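Local coordinates for endoglucanase, glycoside hydrolase family 5 protein (Cytophaga hutchinsonii, PDB 5IHS), which hydrolyses internal beta-1,4-glucosidic bonds of cellulose as an endoglucanase, and probably helps the bacterium to live on crystalline cellulose, at residues R53-Y67 with W79-D93. Residues are numbered along the deposited sequence; the frame is centred on the assembly and turned at random. Where two conformers were deposited one is given.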
loop_
_atom_site.group_PDB
_atom_site.type_symbol
_atom_site.label_atom_id
_atom_site.label_comp_id
_atom_site.label_asym_id
_atom_site.label_seq_id
_atom_site.Cartn_x
_atom_site.Cartn_y
_atom_site.Cartn_z
ATOM N N ARG A 53 2.413 8.488 3.825
ATOM C CA ARG A 53 2.925 8.519 2.460
ATOM C C ARG A 53 4.220 7.733 2.429
ATOM O O ARG A 53 5.048 7.855 3.341
ATOM C CB ARG A 53 3.236 9.934 1.966
ATOM C CG ARG A 53 2.141 10.965 2.104
ATOM C CD ARG A 53 2.724 12.334 1.731
ATOM N NE ARG A 53 1.718 13.379 1.796
ATOM C CZ ARG A 53 1.364 14.005 2.904
ATOM N NH1 ARG A 53 1.980 13.751 4.055
ATOM N NH2 ARG A 53 0.410 14.923 2.849
ATOM N N GLY A 54 4.391 6.925 1.393
ATOM C CA GLY A 54 5.597 6.141 1.296
ATOM C C GLY A 54 5.758 5.450 -0.030
ATOM O O GLY A 54 5.297 5.935 -1.076
ATOM N N MET A 55 6.447 4.313 0.024
ATOM C CA MET A 55 6.840 3.568 -1.156
ATOM C C MET A 55 6.375 2.128 -1.065
ATOM O O MET A 55 6.403 1.510 0.010
ATOM C CB MET A 55 8.359 3.545 -1.326
ATOM C CG MET A 55 8.967 4.897 -1.655
ATOM S SD MET A 55 8.321 5.650 -3.155
ATOM C CE MET A 55 8.950 4.547 -4.436
ATOM N N SER A 56 5.994 1.591 -2.215
ATOM C CA SER A 56 5.804 0.161 -2.380
ATOM C C SER A 56 7.067 -0.476 -2.937
ATOM O O SER A 56 7.663 0.021 -3.900
ATOM C CB SER A 56 4.633 -0.131 -3.321
ATOM O OG SER A 56 4.288 -1.513 -3.329
ATOM N N LEU A 57 7.420 -1.618 -2.373
ATOM C CA LEU A 57 8.309 -2.543 -3.041
ATOM C C LEU A 57 7.563 -3.179 -4.214
ATOM O O LEU A 57 6.330 -3.154 -4.301
ATOM C CB LEU A 57 8.825 -3.576 -2.040
ATOM C CG LEU A 57 9.554 -2.966 -0.830
ATOM C CD1 LEU A 57 9.861 -4.001 0.226
ATOM C CD2 LEU A 57 10.813 -2.223 -1.222
ATOM N N PHE A 58 8.326 -3.750 -5.128
ATOM C CA PHE A 58 7.803 -4.437 -6.303
ATOM C C PHE A 58 7.570 -5.903 -5.943
ATOM O O PHE A 58 8.028 -6.381 -4.906
ATOM C CB PHE A 58 8.864 -4.277 -7.398
ATOM C CG PHE A 58 8.502 -4.757 -8.802
ATOM C CD1 PHE A 58 7.965 -3.880 -9.738
ATOM C CD2 PHE A 58 8.869 -6.025 -9.241
ATOM C CE1 PHE A 58 7.725 -4.290 -11.043
ATOM C CE2 PHE A 58 8.640 -6.427 -10.551
ATOM C CZ PHE A 58 8.074 -5.563 -11.446
ATOM N N TRP A 59 6.864 -6.620 -6.816
ATOM C CA TRP A 59 6.632 -8.057 -6.680
ATOM C C TRP A 59 7.778 -8.771 -5.970
ATOM O O TRP A 59 8.909 -8.789 -6.468
ATOM C CB TRP A 59 6.507 -8.679 -8.062
ATOM C CG TRP A 59 5.339 -8.246 -8.884
ATOM C CD1 TRP A 59 5.242 -7.154 -9.701
ATOM C CD2 TRP A 59 4.117 -8.962 -9.024
ATOM N NE1 TRP A 59 4.021 -7.150 -10.328
ATOM C CE2 TRP A 59 3.307 -8.249 -9.921
ATOM C CE3 TRP A 59 3.633 -10.147 -8.469
ATOM C CZ2 TRP A 59 2.033 -8.692 -10.286
ATOM C CZ3 TRP A 59 2.379 -10.589 -8.831
ATOM C CH2 TRP A 59 1.592 -9.865 -9.729
ATOM N N SER A 60 7.482 -9.420 -4.845
ATOM C CA SER A 60 8.521 -9.993 -4.003
ATOM C C SER A 60 9.318 -11.086 -4.703
ATOM O O SER A 60 10.501 -11.276 -4.388
ATOM C CB SER A 60 7.896 -10.554 -2.731
ATOM O OG SER A 60 6.903 -11.530 -2.994
ATOM N N GLN A 61 8.700 -11.834 -5.620
ATOM C CA GLN A 61 9.436 -12.928 -6.250
ATOM C C GLN A 61 10.393 -12.446 -7.335
ATOM O O GLN A 61 11.275 -13.209 -7.752
ATOM C CB GLN A 61 8.488 -14.029 -6.763
ATOM C CG GLN A 61 7.688 -13.721 -8.022
ATOM C CD GLN A 61 6.339 -13.081 -7.733
ATOM O OE1 GLN A 61 6.242 -12.122 -6.954
ATOM N NE2 GLN A 61 5.288 -13.605 -8.359
ATOM N N TRP A 62 10.259 -11.198 -7.780
ATOM C CA TRP A 62 11.067 -10.671 -8.868
ATOM C C TRP A 62 12.002 -9.538 -8.460
ATOM O O TRP A 62 12.998 -9.308 -9.155
ATOM C CB TRP A 62 10.162 -10.218 -10.022
ATOM C CG TRP A 62 9.379 -11.361 -10.619
ATOM C CD1 TRP A 62 9.820 -12.631 -10.848
ATOM C CD2 TRP A 62 8.010 -11.334 -11.030
ATOM N NE1 TRP A 62 8.811 -13.395 -11.377
ATOM C CE2 TRP A 62 7.690 -12.622 -11.502
ATOM C CE3 TRP A 62 7.021 -10.348 -11.045
ATOM C CZ2 TRP A 62 6.426 -12.946 -11.983
ATOM C CZ3 TRP A 62 5.766 -10.673 -11.522
ATOM C CH2 TRP A 62 5.481 -11.959 -11.989
ATOM N N MET A 63 11.730 -8.857 -7.347
ATOM C CA MET A 63 12.593 -7.799 -6.826
ATOM C C MET A 63 12.856 -8.014 -5.342
ATOM O O MET A 63 12.965 -7.069 -4.560
ATOM C CB MET A 63 11.999 -6.422 -7.112
ATOM C CG MET A 63 12.028 -6.016 -8.571
ATOM S SD MET A 63 13.669 -5.528 -9.116
ATOM C CE MET A 63 13.418 -5.639 -10.889
ATOM N N GLY A 64 12.986 -9.282 -4.947
ATOM C CA GLY A 64 13.192 -9.644 -3.557
ATOM C C GLY A 64 14.487 -9.142 -2.962
ATOM O O GLY A 64 14.603 -9.079 -1.736
ATOM N N GLN A 65 15.461 -8.764 -3.795
ATOM C CA GLN A 65 16.725 -8.265 -3.266
ATOM C C GLN A 65 16.555 -6.974 -2.470
ATOM O O GLN A 65 17.444 -6.641 -1.683
ATOM C CB GLN A 65 17.774 -8.079 -4.379
ATOM C CG GLN A 65 17.487 -6.988 -5.403
ATOM C CD GLN A 65 16.675 -7.475 -6.597
ATOM O OE1 GLN A 65 15.813 -8.345 -6.469
ATOM N NE2 GLN A 65 16.937 -6.894 -7.767
ATOM N N TYR A 66 15.455 -6.245 -2.656
ATOM C CA TYR A 66 15.208 -4.997 -1.931
ATOM C C TYR A 66 14.395 -5.197 -0.656
ATOM O O TYR A 66 14.141 -4.219 0.060
ATOM C CB TYR A 66 14.524 -3.959 -2.842
ATOM C CG TYR A 66 15.394 -3.554 -4.010
ATOM C CD1 TYR A 66 16.506 -2.740 -3.832
ATOM C CD2 TYR A 66 15.119 -4.000 -5.290
ATOM C CE1 TYR A 66 17.314 -2.379 -4.898
ATOM C CE2 TYR A 66 15.928 -3.656 -6.364
ATOM C CZ TYR A 66 17.021 -2.841 -6.167
ATOM O OH TYR A 66 17.822 -2.515 -7.253
ATOM N N TYR A 67 13.989 -6.435 -0.358
ATOM C CA TYR A 67 13.171 -6.738 0.826
ATOM C C TYR A 67 14.097 -6.935 2.028
ATOM O O TYR A 67 14.315 -8.045 2.516
ATOM C CB TYR A 67 12.299 -7.973 0.586
ATOM C CG TYR A 67 11.051 -7.691 -0.212
ATOM C CD1 TYR A 67 11.123 -7.271 -1.542
ATOM C CD2 TYR A 67 9.793 -7.842 0.361
ATOM C CE1 TYR A 67 9.975 -6.983 -2.258
ATOM C CE2 TYR A 67 8.642 -7.561 -0.358
ATOM C CZ TYR A 67 8.735 -7.126 -1.659
ATOM O OH TYR A 67 7.573 -6.833 -2.327
ATOM N N TRP A 79 14.265 9.009 2.272
ATOM C CA TRP A 79 13.036 9.295 1.548
ATOM C C TRP A 79 11.925 9.830 2.451
ATOM O O TRP A 79 10.906 10.293 1.936
ATOM C CB TRP A 79 12.539 8.049 0.790
ATOM C CG TRP A 79 13.388 7.674 -0.398
ATOM C CD1 TRP A 79 14.744 7.511 -0.426
ATOM C CD2 TRP A 79 12.930 7.417 -1.727
ATOM N NE1 TRP A 79 15.159 7.173 -1.688
ATOM C CE2 TRP A 79 14.064 7.120 -2.510
ATOM C CE3 TRP A 79 11.673 7.436 -2.335
ATOM C CZ2 TRP A 79 13.977 6.847 -3.872
ATOM C CZ3 TRP A 79 11.599 7.163 -3.689
ATOM C CH2 TRP A 79 12.742 6.882 -4.434
ATOM N N LYS A 80 12.075 9.748 3.771
ATOM C CA LYS A 80 11.060 10.229 4.713
ATOM C C LYS A 80 9.735 9.481 4.550
ATOM O O LYS A 80 8.662 10.043 4.766
ATOM C CB LYS A 80 10.868 11.747 4.637
ATOM C CG LYS A 80 12.173 12.543 4.659
ATOM C CD LYS A 80 13.066 12.248 5.858
ATOM C CE LYS A 80 14.316 13.122 5.816
ATOM N NZ LYS A 80 15.274 12.819 6.903
ATOM N N CYS A 81 9.804 8.193 4.227
ATOM C CA CYS A 81 8.597 7.372 4.230
ATOM C C CYS A 81 8.059 7.193 5.645
ATOM O O CYS A 81 8.809 6.876 6.576
ATOM C CB CYS A 81 8.896 5.982 3.672
ATOM S SG CYS A 81 9.241 5.894 1.933
ATOM N N THR A 82 6.739 7.325 5.789
ATOM C CA THR A 82 6.057 6.948 7.020
ATOM C C THR A 82 5.365 5.594 6.914
ATOM O O THR A 82 4.851 5.093 7.926
ATOM C CB THR A 82 5.078 8.036 7.455
ATOM O OG1 THR A 82 4.151 8.268 6.392
ATOM C CG2 THR A 82 5.811 9.325 7.814
ATOM N N VAL A 83 5.386 4.983 5.725
ATOM C CA VAL A 83 4.845 3.653 5.488
ATOM C C VAL A 83 5.653 3.038 4.348
ATOM O O VAL A 83 6.121 3.739 3.441
ATOM C CB VAL A 83 3.323 3.720 5.175
ATOM C CG1 VAL A 83 3.033 4.557 3.914
ATOM C CG2 VAL A 83 2.708 2.332 5.059
ATOM N N VAL A 84 5.790 1.711 4.386
ATOM C CA VAL A 84 6.366 0.920 3.302
ATOM C C VAL A 84 5.422 -0.243 3.038
ATOM O O VAL A 84 4.811 -0.784 3.968
ATOM C CB VAL A 84 7.802 0.434 3.645
ATOM C CG1 VAL A 84 7.838 -0.421 4.910
ATOM C CG2 VAL A 84 8.434 -0.318 2.480
ATOM N N ARG A 85 5.311 -0.643 1.772
ATOM C CA ARG A 85 4.416 -1.722 1.351
ATOM C C ARG A 85 5.215 -2.906 0.827
ATOM O O ARG A 85 6.040 -2.761 -0.081
ATOM C CB ARG A 85 3.438 -1.205 0.300
ATOM C CG ARG A 85 2.519 -2.228 -0.358
ATOM C CD ARG A 85 1.567 -1.480 -1.241
ATOM N NE ARG A 85 0.500 -2.217 -1.910
ATOM C CZ ARG A 85 0.406 -2.440 -3.223
ATOM N NH1 ARG A 85 1.413 -2.208 -4.060
ATOM N NH2 ARG A 85 -0.732 -2.922 -3.695
ATOM N N ALA A 86 4.961 -4.077 1.410
ATOM C CA ALA A 86 5.569 -5.341 1.005
ATOM C C ALA A 86 4.586 -6.037 0.068
ATOM O O ALA A 86 3.533 -6.501 0.509
ATOM C CB ALA A 86 5.863 -6.199 2.233
ATOM N N ALA A 87 4.927 -6.092 -1.225
ATOM C CA ALA A 87 4.040 -6.589 -2.281
ATOM C C ALA A 87 4.361 -8.059 -2.533
ATOM O O ALA A 87 5.138 -8.404 -3.427
ATOM C CB ALA A 87 4.203 -5.748 -3.546
ATOM N N MET A 88 3.737 -8.937 -1.750
ATOM C CA MET A 88 4.035 -10.361 -1.825
ATOM C C MET A 88 3.319 -10.977 -3.023
ATOM O O MET A 88 2.088 -11.090 -3.044
ATOM C CB MET A 88 3.605 -11.072 -0.547
ATOM C CG MET A 88 4.142 -12.494 -0.517
ATOM S SD MET A 88 3.605 -13.518 0.856
ATOM C CE MET A 88 1.859 -13.651 0.488
ATOM N N GLY A 89 4.086 -11.395 -4.027
ATOM C CA GLY A 89 3.482 -12.068 -5.163
ATOM C C GLY A 89 2.850 -13.381 -4.738
ATOM O O GLY A 89 3.372 -14.094 -3.883
ATOM N N VAL A 90 1.702 -13.687 -5.334
ATOM C CA VAL A 90 0.899 -14.848 -4.968
ATOM C C VAL A 90 0.919 -15.900 -6.083
ATOM O O VAL A 90 1.363 -17.029 -5.870
ATOM C CB VAL A 90 -0.537 -14.416 -4.592
ATOM C CG1 VAL A 90 -1.417 -15.605 -4.296
ATOM C CG2 VAL A 90 -0.487 -13.469 -3.405
ATOM N N GLU A 91 0.457 -15.530 -7.279
ATOM C CA GLU A 91 0.554 -16.331 -8.487
ATOM C C GLU A 91 1.948 -16.156 -9.111
ATOM O O GLU A 91 2.773 -15.370 -8.636
ATOM C CB GLU A 91 -0.570 -15.911 -9.449
ATOM C CG GLU A 91 -2.015 -16.024 -8.862
ATOM C CD GLU A 91 -2.546 -14.762 -8.157
ATOM O OE1 GLU A 91 -2.428 -13.626 -8.694
ATOM O OE2 GLU A 91 -3.135 -14.914 -7.059
ATOM N N MET A 92 2.217 -16.912 -10.176
ATOM C CA MET A 92 3.433 -16.757 -10.980
ATOM C C MET A 92 4.711 -16.928 -10.152
ATOM O O MET A 92 5.561 -16.037 -10.078
ATOM C CB MET A 92 3.430 -15.418 -11.722
ATOM C CG MET A 92 2.302 -15.286 -12.735
ATOM S SD MET A 92 2.111 -13.615 -13.383
ATOM C CE MET A 92 1.610 -12.731 -11.908
ATOM N N ASP A 93 4.855 -18.117 -9.568
ATOM C CA ASP A 93 6.050 -18.481 -8.805
ATOM C C ASP A 93 6.215 -17.625 -7.555
ATOM O O ASP A 93 7.333 -17.336 -7.128
ATOM C CB ASP A 93 7.318 -18.431 -9.663
ATOM C CG ASP A 93 7.353 -19.515 -10.721
ATOM O OD1 ASP A 93 7.014 -20.676 -10.402
ATOM O OD2 ASP A 93 7.721 -19.201 -11.872
HETATM O O HOH W 1 7.972 -16.038 -11.808
#
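Met-92 meets two indole rings. Its methyl CE lies 3.6 Å from Trp-59 CH2, oblique to that ring, while its sulfur stands at the edge of the Trp-62 six-membered ring, a Met-aromatic contact. Trp-62 CZ3 lies over one face of Trp-59. Gln-61 CG lies over one face of Trp-62, and at its edge a water links NE1 to Met-92 O and Asp-93 OD2. The Gln-61 chain bends at chi2 (-90°), which turns NE2 to Met-92 O (3.0 Å). That bond is nearly straight and in the amide plane, but the donor sits above the carbonyl plane. Gln-61 OE1 is buried without a polar partner.

Leu-57 CD1 covers the centre of one Tyr-67 face. At the ring edge, Tyr-67 OH donates to Phe-58 O (2.7 Å) and accepts from Ala-87 N (3.0 Å), tying the loop to strand 83-89. The guanidinium of Arg-85 has Ser-56 OG at its edge, with NH1 donating (3.0 Å). Ser-56 OG in turn donates to Leu-57 O. Salt bridges from NE to Glu-156 and from NH1 to Glu-248 also hold Arg-85. Met-55 SD packs obliquely against Trp-79 CZ3 (3.6 Å).

Backbone bonds join Met-55 O to Arg-85 N and Arg-85 O to Leu-57 N. These parallel neighbours, with helix 69-77 between them, form the first beta-alpha-beta unit of the family 5 TIM barrel.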